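Acetyltransferase (PDB 4JXR) probably transfers an acetyl group from acetyl-CoA to an amino group of a small acceptor, as phosphinothricin acetyltransferases of the GNAT superfamily do. Local coordinates at residues R118-V123 / R164-G169; A4-A9 / V57-E62; N27-Y32 / R155-A160. All coordinates share one frame; numbering follows the deposited sequence. Where two conformers were deposited one is given.

Overall arrangement
From the N terminus, strand 5-8 comes first: contact 2 pairs it with strand 56-60 and closes a loop that holds helices 14-27 and 39-51. Contact 3 starts within that loop, in the loop after helix 14-27, and ends on strand 155-165, so contacts 2 and 3 cross. Contact 1 follows contact 2 in series, but it crosses contact 3, because 118-123 comes before 155-160 and 164-169 after it. Contacts 1 and 3 share strand 155-165 and touch where Val123 CG1 lies 3.6 Å from Thr159 CG2. All three reach one mixed sheet; contacts 1 and 2 have centres about 23 Å apart.

Contact 1 (R118-V123 / R164-G169); sequences RQMIAV and RPLGEG
Arg118 and Glu168 run side by side and point the same way, with CB of Glu168 over the centre of one guanidinium face, 3.8 Å above its plane. The carboxylate is turned 63° from that plane, and the 3.7 Å from Arg118 NH2 to Glu168 OE1 makes a long salt bridge in which no N-H is aimed at the oxygen. The directed bond lies at the guanidinium edge: Arg118 NH1 donates to Gly169 O over 2.8 Å, almost in the guanidinium plane. A bend at chi2 (-61°) lays the arginine chain along Gly169, so that CB, CG and CD all border the same carbonyl.

Strand pairing and a few side-chain contacts make up the rest. Gln119 and Pro165 form an antiparallel non-hydrogen-bonded pair, with Gln119 OE1 3.3 Å from Pro165 CA; that oxygen accepts from Gln163 NE2. Met120, a selenomethionine, and Arg164 form the adjoining hydrogen-bonded pair, Met120 N to Arg164 O being 2.8 Å and Arg164 N to Met120 O 2.9 Å. Past the strand end, Leu166 N reaches Arg118 O at 2.9 Å from well above the carbonyl plane. The chain then reverses in a type II' turn from Leu166 to Gly169, and Leu166 CD1 packs 4.1 Å from Met120 CB on the side covered by helix 100-115.

Arg118 NH1 also donates to Thr172 O, while Glu168 OE1 is bonded to Thr172 OG1. The chemistry therefore implies that in-plane hydrogen bonding orients the guanidinium, with the carboxylate probably adding mainly electrostatic attraction.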
loop_
_atom_site.group_PDB
_atom_site.type_symbol
_atom_site.label_atom_id
_atom_site.label_comp_id
_atom_site.label_asym_id
_atom_site.label_seq_id
_atom_site.Cartn_x
_atom_site.Cartn_y
_atom_site.Cartn_z
ATOM N N ARG A 118 13.260 10.765 -2.139
ATOM C CA ARG A 118 12.827 11.773 -3.129
ATOM C C ARG A 118 11.333 12.127 -3.076
ATOM O O ARG A 118 10.968 13.125 -3.622
ATOM C CB ARG A 118 13.206 11.332 -4.544
ATOM C CG ARG A 118 14.723 11.215 -4.763
ATOM C CD ARG A 118 15.451 12.546 -4.554
ATOM N NE ARG A 118 16.835 12.460 -5.066
ATOM C CZ ARG A 118 17.134 12.600 -6.353
ATOM N NH1 ARG A 118 16.234 12.869 -7.261
ATOM N NH2 ARG A 118 18.399 12.451 -6.715
ATOM N N GLN A 119 10.494 11.286 -2.419
ATOM C CA GLN A 119 9.075 11.585 -2.297
ATOM C C GLN A 119 8.611 11.034 -0.963
ATOM O O GLN A 119 9.097 9.993 -0.525
ATOM C CB GLN A 119 8.247 10.933 -3.406
ATOM C CG GLN A 119 8.649 11.328 -4.834
ATOM C CD GLN A 119 8.299 12.741 -5.209
ATOM O OE1 GLN A 119 7.375 13.366 -4.696
ATOM N NE2 GLN A 119 9.057 13.283 -6.214
HETATM N N MSE A 120 7.643 11.730 -0.356
HETATM C CA MSE A 120 6.999 11.245 0.859
HETATM C C MSE A 120 5.486 11.232 0.636
HETATM O O MSE A 120 4.908 12.209 0.147
HETATM C CB MSE A 120 7.356 12.118 2.053
HETATM C CG MSE A 120 6.848 11.552 3.400
HETATM SE SE MSE A 120 7.511 12.493 4.932
HETATM C CE MSE A 120 9.247 11.774 5.001
ATOM N N ILE A 121 4.863 10.119 0.990
ATOM C CA ILE A 121 3.412 9.945 0.940
ATOM C C ILE A 121 2.872 9.794 2.337
ATOM O O ILE A 121 3.484 9.184 3.203
ATOM C CB ILE A 121 3.066 8.723 0.004
ATOM C CG1 ILE A 121 1.587 8.539 -0.309
ATOM C CG2 ILE A 121 3.602 7.420 0.551
ATOM C CD1 ILE A 121 1.351 7.577 -1.481
ATOM N N ALA A 122 1.693 10.368 2.561
ATOM C CA ALA A 122 0.899 10.148 3.750
ATOM C C ALA A 122 -0.408 9.468 3.319
ATOM O O ALA A 122 -1.061 9.899 2.387
ATOM C CB ALA A 122 0.592 11.438 4.465
ATOM N N VAL A 123 -0.736 8.403 4.018
ATOM C CA VAL A 123 -1.976 7.645 3.809
ATOM C C VAL A 123 -2.793 7.857 5.057
ATOM O O VAL A 123 -2.442 7.320 6.118
ATOM C CB VAL A 123 -1.692 6.163 3.539
ATOM C CG1 VAL A 123 -3.027 5.436 3.349
ATOM C CG2 VAL A 123 -0.778 5.982 2.353
ATOM N N ARG A 164 4.448 14.899 -0.858
ATOM C CA ARG A 164 5.412 16.000 -0.820
ATOM C C ARG A 164 6.681 15.468 -1.567
ATOM O O ARG A 164 7.166 14.420 -1.166
ATOM C CB ARG A 164 5.760 16.361 0.646
ATOM C CG ARG A 164 6.582 17.649 0.755
ATOM C CD ARG A 164 7.194 17.764 2.156
ATOM N NE ARG A 164 7.867 19.018 2.439
ATOM C CZ ARG A 164 9.129 19.322 2.165
ATOM N NH1 ARG A 164 9.884 18.543 1.396
ATOM N NH2 ARG A 164 9.628 20.433 2.685
ATOM N N PRO A 165 7.325 16.227 -2.476
ATOM C CA PRO A 165 8.663 15.860 -2.923
ATOM C C PRO A 165 9.637 16.095 -1.780
ATOM O O PRO A 165 9.406 16.932 -0.911
ATOM C CB PRO A 165 8.922 16.807 -4.086
ATOM C CG PRO A 165 8.123 18.023 -3.738
ATOM C CD PRO A 165 6.871 17.484 -3.085
ATOM N N LEU A 166 10.743 15.396 -1.845
ATOM C CA LEU A 166 11.845 15.570 -0.926
ATOM C C LEU A 166 13.103 15.902 -1.732
ATOM O O LEU A 166 13.402 15.217 -2.712
ATOM C CB LEU A 166 12.125 14.297 -0.113
ATOM C CG LEU A 166 10.973 13.781 0.747
ATOM C CD1 LEU A 166 11.335 12.425 1.283
ATOM C CD2 LEU A 166 10.628 14.735 1.875
ATOM N N GLY A 167 13.860 16.867 -1.264
ATOM C CA GLY A 167 15.092 17.194 -1.897
ATOM C C GLY A 167 14.933 17.540 -3.366
ATOM O O GLY A 167 14.080 18.308 -3.744
ATOM N N GLU A 168 15.762 16.879 -4.159
ATOM C CA GLU A 168 15.736 17.057 -5.604
ATOM C C GLU A 168 14.480 16.468 -6.268
ATOM O O GLU A 168 14.282 16.706 -7.437
ATOM C CB GLU A 168 17.039 16.496 -6.219
ATOM C CG GLU A 168 18.247 17.345 -5.804
ATOM C CD GLU A 168 19.635 16.801 -6.209
ATOM O OE1 GLU A 168 19.769 15.843 -6.899
ATOM O OE2 GLU A 168 20.644 17.384 -5.783
ATOM N N GLY A 169 13.701 15.635 -5.565
ATOM C CA GLY A 169 12.435 15.137 -6.116
ATOM C C GLY A 169 12.690 14.369 -7.408
ATOM O O GLY A 169 13.525 13.484 -7.470
#

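Contact 2 (A4-A9 / V57-E62); sequences ATLRDA and VVALDE
Val57 meets Asp8 in an antiparallel non-hydrogen-bonded pair whose side chains diverge, although Val57 CG1 still comes within 3.5 Å of Asp8 OD1. That carboxylate oxygen has its charged partner in Arg111 of helix 100-115.

Val58 and Arg7 form a hydrogen-bonded antiparallel pair: Val58 N donates to Arg7 O over 2.8 Å at a nearly straight 175°, and Val58 O accepts from Arg7 N at 3.1 Å. The two side chains run alongside each other. Val58 CG2 sits 3.6 Å above one face of the Arg7 guanidinium, offset toward the rim. Arg7 places CG between its backbone N and carbonyl carbon (chi1 61°) and then extends, which carries the guanidinium over the valine; NH1 bonds back to Asp8 O and forms a salt bridge with Asp13.

Ala59 faces Leu6 in the next non-hydrogen-bonded pair, with its CB 3.7 Å from Leu6 CD2. Both side chains lie on the face toward helix 100-115, where Ala59 touches Ile100 and Leu6 touches Glu107.

Leu60 returns to the Arg7 face. Its side chain crosses those of Thr5 and Arg7 at about right angles, and CD1 lies 3.8 Å from Arg7 NE. Its N donates to Thr5 O at 2.9 Å, while its O receives two waters, one accepting from Thr5 N and the other bonded to Thr5 OG1.

The short strands run 150° apart in direction, and within this chain 5-8 is an outermost strand of the sheet. This antiparallel pairing of the first two strands across two intervening helices is characteristic of the GNAT fold.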
loop_
_atom_site.group_PDB
_atom_site.type_symbol
_atom_site.label_atom_id
_atom_site.label_comp_id
_atom_site.label_asym_id
_atom_site.label_seq_id
_atom_site.Cartn_x
_atom_site.Cartn_y
_atom_site.Cartn_z
ATOM N N ALA A 4 9.376 21.705 20.428
ATOM C CA ALA A 4 9.251 20.333 20.832
ATOM C C ALA A 4 10.596 19.720 21.116
ATOM O O ALA A 4 11.618 20.076 20.522
ATOM C CB ALA A 4 8.556 19.594 19.724
ATOM N N THR A 5 10.616 18.771 22.044
ATOM C CA THR A 5 11.815 18.027 22.384
ATOM C C THR A 5 11.733 16.673 21.713
ATOM O O THR A 5 10.946 15.834 22.130
ATOM C CB THR A 5 11.941 17.879 23.901
ATOM O OG1 THR A 5 11.909 19.192 24.519
ATOM C CG2 THR A 5 13.171 17.150 24.260
ATOM N N LEU A 6 12.547 16.472 20.692
ATOM C CA LEU A 6 12.553 15.244 19.954
ATOM C C LEU A 6 13.876 14.550 20.112
ATOM O O LEU A 6 14.929 15.201 20.306
ATOM C CB LEU A 6 12.352 15.506 18.437
ATOM C CG LEU A 6 11.165 16.330 18.017
ATOM C CD1 LEU A 6 11.054 16.315 16.509
ATOM C CD2 LEU A 6 9.876 15.902 18.655
ATOM N N ARG A 7 13.902 13.231 19.974
ATOM C CA ARG A 7 15.118 12.487 19.839
ATOM C C ARG A 7 14.788 11.155 19.150
ATOM O O ARG A 7 13.617 10.760 19.072
ATOM C CB ARG A 7 15.817 12.247 21.208
ATOM C CG ARG A 7 14.962 11.451 22.188
ATOM C CD ARG A 7 15.795 10.868 23.310
ATOM N NE ARG A 7 15.012 10.245 24.363
ATOM C CZ ARG A 7 14.372 9.080 24.243
ATOM N NH1 ARG A 7 14.528 8.301 23.173
ATOM N NH2 ARG A 7 13.624 8.632 25.232
ATOM N N ASP A 8 15.808 10.432 18.722
ATOM C CA ASP A 8 15.567 9.167 18.140
ATOM C C ASP A 8 15.045 8.179 19.156
ATOM O O ASP A 8 15.464 8.181 20.344
ATOM C CB ASP A 8 16.809 8.611 17.434
ATOM C CG ASP A 8 16.971 9.209 16.041
ATOM O OD1 ASP A 8 16.491 10.317 15.822
ATOM O OD2 ASP A 8 17.552 8.522 15.190
ATOM N N ALA A 9 14.158 7.298 18.736
ATOM C CA ALA A 9 13.646 6.257 19.591
ATOM C C ALA A 9 14.708 5.217 19.879
ATOM O O ALA A 9 15.520 4.886 19.023
ATOM C CB ALA A 9 12.469 5.582 18.880
ATOM N N VAL A 57 11.477 8.310 15.654
ATOM C CA VAL A 57 11.699 9.351 16.622
ATOM C C VAL A 57 10.572 9.451 17.639
ATOM O O VAL A 57 9.450 8.984 17.399
ATOM C CB VAL A 57 11.944 10.717 15.909
ATOM C CG1 VAL A 57 13.099 10.633 14.884
ATOM C CG2 VAL A 57 10.724 11.203 15.218
ATOM N N VAL A 58 10.905 10.010 18.780
ATOM C CA VAL A 58 9.935 10.276 19.824
ATOM C C VAL A 58 9.939 11.762 20.178
ATOM O O VAL A 58 10.942 12.461 20.019
ATOM C CB VAL A 58 10.187 9.441 21.093
ATOM C CG1 VAL A 58 9.948 7.961 20.820
ATOM C CG2 VAL A 58 11.595 9.655 21.652
ATOM N N ALA A 59 8.792 12.189 20.682
ATOM C CA ALA A 59 8.611 13.505 21.312
ATOM C C ALA A 59 8.466 13.292 22.820
ATOM O O ALA A 59 7.797 12.356 23.255
ATOM C CB ALA A 59 7.369 14.211 20.791
ATOM N N LEU A 60 9.104 14.169 23.564
ATOM C CA LEU A 60 9.166 14.070 25.019
ATOM C C LEU A 60 8.497 15.245 25.678
ATOM O O LEU A 60 8.527 16.368 25.193
ATOM C CB LEU A 60 10.626 14.133 25.471
ATOM C CG LEU A 60 11.591 13.145 24.814
ATOM C CD1 LEU A 60 13.001 13.310 25.395
ATOM C CD2 LEU A 60 11.119 11.690 24.884
ATOM N N ASP A 61 7.920 14.990 26.846
ATOM C CA ASP A 61 7.477 16.075 27.723
ATOM C C ASP A 61 8.657 16.646 28.495
ATOM O O ASP A 61 9.788 16.246 28.319
ATOM C CB ASP A 61 6.295 15.586 28.595
ATOM C CG ASP A 61 6.710 14.652 29.774
ATOM O OD1 ASP A 61 7.894 14.506 30.030
ATOM O OD2 ASP A 61 5.804 14.072 30.423
ATOM N N GLU A 62 8.369 17.607 29.375
ATOM C CA GLU A 62 9.407 18.378 30.077
ATOM C C GLU A 62 10.212 17.515 31.045
ATOM O O GLU A 62 11.318 17.889 31.454
ATOM C CB GLU A 62 8.791 19.582 30.810
ATOM C CG GLU A 62 7.675 19.231 31.781
ATOM C CD GLU A 62 7.043 20.454 32.433
ATOM O OE1 GLU A 62 7.368 21.597 32.037
ATOM O OE2 GLU A 62 6.209 20.265 33.341
HETATM O O HOH W 1 8.002 17.695 22.771
HETATM O O HOH W 2 9.273 18.904 26.082
#

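Contact 3 (N27-Y32 / R155-A160); sequences NGVATY and RWLDTA
Tyr32 slides past Leu157 in the opposite direction, so that its CE1 atom lies 3.7 Å from Leu157 CD1 while Tyr32 OH runs on to 3.7 Å from Leu157 CB. The leucine methyl approaches the ring obliquely. The same CD1 also meets Val29, whose CG1 is 3.7 Å away, so one methyl group is shared by two side chains of the loop that follows helix 14-27. Val29 and Leu157 cross at a slant, both side chains directed across the contact. At the more exposed end, the approach of Arg155 to Val29 is loose and doubtful, since both side chains have a second conformer.

The polar end of Tyr32 is fixed further along the strand. Its OH forms a hydrogen bond of 2.8 Å with Thr159 OG1, which stands at the ring edge, near the ring plane. Thr159 keeps OG1 anti to the carbonyl carbon (chi1 -50°), which brings the oxygen within 3.4 Å of Tyr32 CE2 as well as beside the hydroxyl. Asp158 O is 3.2 Å from Tyr32 OH, but its angle is too poor for a hydrogen bond.

Both hydroxyls have further partners: Gly126 N bonds to Tyr32 OH, and Thr149 OG1, on the neighbouring strand 141-152, to Thr159 OG1. Tyr81 of the second subunit meets the Tyr32 ring edge-to-face, which makes this contact part of the interface with that subunit. The side chain of Val29 is about 5 Å from that of His128, an acetyl-CoA-binding residue.

Chemically, a short chain of hydrogen bonds, from Gly126 N through the two hydroxyls to Thr149, satisfies Tyr32 OH and Thr159 OG1 and sets the far end of the tyrosine, whereas the apolar contacts along Leu157 locate its ring and Val29 without directional bonds.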
loop_
_atom_site.group_PDB
_atom_site.type_symbol
_atom_site.label_atom_id
_atom_site.label_comp_id
_atom_site.label_asym_id
_atom_site.label_seq_id
_atom_site.Cartn_x
_atom_site.Cartn_y
_atom_site.Cartn_z
ATOM N N ASN A 27 -9.277 3.909 19.892
ATOM C CA ASN A 27 -10.142 5.061 19.892
ATOM C C ASN A 27 -10.149 5.874 18.621
ATOM O O ASN A 27 -11.032 6.707 18.459
ATOM C CB ASN A 27 -9.774 5.926 21.075
ATOM C CG ASN A 27 -10.032 5.200 22.426
ATOM O OD1 ASN A 27 -10.947 4.342 22.560
ATOM N ND2 ASN A 27 -9.261 5.566 23.422
ATOM N N GLY A 28 -9.248 5.621 17.686
ATOM C CA GLY A 28 -9.104 6.494 16.508
ATOM C C GLY A 28 -9.278 5.780 15.196
ATOM O O GLY A 28 -9.528 4.567 15.175
ATOM N N VAL A 29 -9.146 6.504 14.102
ATOM C CA VAL A 29 -9.161 5.854 12.807
ATOM C C VAL A 29 -7.917 6.214 11.992
ATOM O O VAL A 29 -7.909 5.950 10.791
ATOM C CB VAL A 29 -10.470 6.126 12.005
ATOM C CG1 VAL A 29 -11.670 5.451 12.669
ATOM C CG2 VAL A 29 -10.674 7.618 11.826
ATOM N N ALA A 30 -6.896 6.814 12.599
ATOM C CA ALA A 30 -5.593 6.991 11.943
ATOM C C ALA A 30 -4.980 5.679 11.565
ATOM O O ALA A 30 -4.239 5.641 10.611
ATOM C CB ALA A 30 -4.647 7.796 12.816
ATOM N N THR A 31 -5.205 4.648 12.371
ATOM C CA THR A 31 -4.738 3.328 12.040
ATOM C C THR A 31 -5.937 2.417 11.804
ATOM O O THR A 31 -6.934 2.472 12.528
ATOM C CB THR A 31 -3.812 2.728 13.118
ATOM O OG1 THR A 31 -3.566 1.360 12.783
ATOM C CG2 THR A 31 -4.430 2.824 14.501
ATOM N N TYR A 32 -5.824 1.593 10.778
ATOM C CA TYR A 32 -6.862 0.642 10.421
ATOM C C TYR A 32 -6.623 -0.713 11.078
ATOM O O TYR A 32 -7.388 -1.651 10.878
ATOM C CB TYR A 32 -6.932 0.494 8.904
ATOM C CG TYR A 32 -7.589 1.677 8.213
ATOM C CD1 TYR A 32 -7.973 2.812 8.922
ATOM C CD2 TYR A 32 -7.825 1.649 6.853
ATOM C CE1 TYR A 32 -8.567 3.887 8.284
ATOM C CE2 TYR A 32 -8.410 2.722 6.205
ATOM C CZ TYR A 32 -8.778 3.837 6.924
ATOM O OH TYR A 32 -9.353 4.915 6.289
ATOM N N ARG A 155 -18.467 2.188 10.827
ATOM C CA ARG A 155 -18.577 3.242 9.823
ATOM C C ARG A 155 -17.664 2.962 8.627
ATOM O O ARG A 155 -16.517 2.526 8.797
ATOM C CB ARG A 155 -18.127 4.594 10.434
ATOM C CG ARG A 155 -18.896 5.012 11.684
ATOM C CD ARG A 155 -18.656 6.471 12.079
ATOM N NE ARG A 155 -17.395 7.037 11.615
ATOM C CZ ARG A 155 -16.266 7.034 12.317
ATOM N NH1 ARG A 155 -15.165 7.587 11.811
ATOM N NH2 ARG A 155 -16.234 6.479 13.523
ATOM N N TRP A 156 -18.134 3.314 7.451
ATOM C CA TRP A 156 -17.268 3.400 6.267
ATOM C C TRP A 156 -16.370 4.614 6.393
ATOM O O TRP A 156 -16.825 5.710 6.723
ATOM C CB TRP A 156 -18.091 3.470 4.973
ATOM C CG TRP A 156 -18.782 2.205 4.615
ATOM C CD1 TRP A 156 -20.155 1.955 4.637
ATOM C CD2 TRP A 156 -18.171 0.987 4.214
ATOM N NE1 TRP A 156 -20.405 0.675 4.251
ATOM C CE2 TRP A 156 -19.202 0.051 3.991
ATOM C CE3 TRP A 156 -16.823 0.572 4.062
ATOM C CZ2 TRP A 156 -18.961 -1.238 3.603
ATOM C CZ3 TRP A 156 -16.577 -0.708 3.686
ATOM C CH2 TRP A 156 -17.649 -1.612 3.453
ATOM N N LEU A 157 -15.094 4.445 6.081
ATOM C CA LEU A 157 -14.072 5.443 6.193
ATOM C C LEU A 157 -13.435 5.701 4.862
ATOM O O LEU A 157 -13.138 4.778 4.110
ATOM C CB LEU A 157 -12.969 4.934 7.131
ATOM C CG LEU A 157 -13.379 4.567 8.556
ATOM C CD1 LEU A 157 -12.164 4.080 9.315
ATOM C CD2 LEU A 157 -13.977 5.712 9.291
ATOM N N ASP A 158 -13.183 6.965 4.582
ATOM C CA ASP A 158 -12.371 7.382 3.438
ATOM C C ASP A 158 -10.895 7.363 3.838
ATOM O O ASP A 158 -10.561 7.563 5.013
ATOM C CB ASP A 158 -12.780 8.758 2.979
ATOM C CG ASP A 158 -14.235 8.868 2.543
ATOM O OD1 ASP A 158 -14.867 7.874 2.193
ATOM O OD2 ASP A 158 -14.715 10.038 2.534
ATOM N N THR A 159 -10.035 7.189 2.847
ATOM C CA THR A 159 -8.603 7.180 3.079
ATOM C C THR A 159 -7.961 8.214 2.152
ATOM O O THR A 159 -8.100 8.096 0.950
ATOM C CB THR A 159 -8.010 5.784 2.844
ATOM O OG1 THR A 159 -8.778 4.812 3.579
ATOM C CG2 THR A 159 -6.582 5.720 3.308
ATOM N N ALA A 160 -7.326 9.231 2.710
ATOM C CA ALA A 160 -6.746 10.304 1.900
ATOM C C ALA A 160 -5.286 10.012 1.619
ATOM O O ALA A 160 -4.573 9.493 2.459
ATOM C CB ALA A 160 -6.863 11.635 2.591
#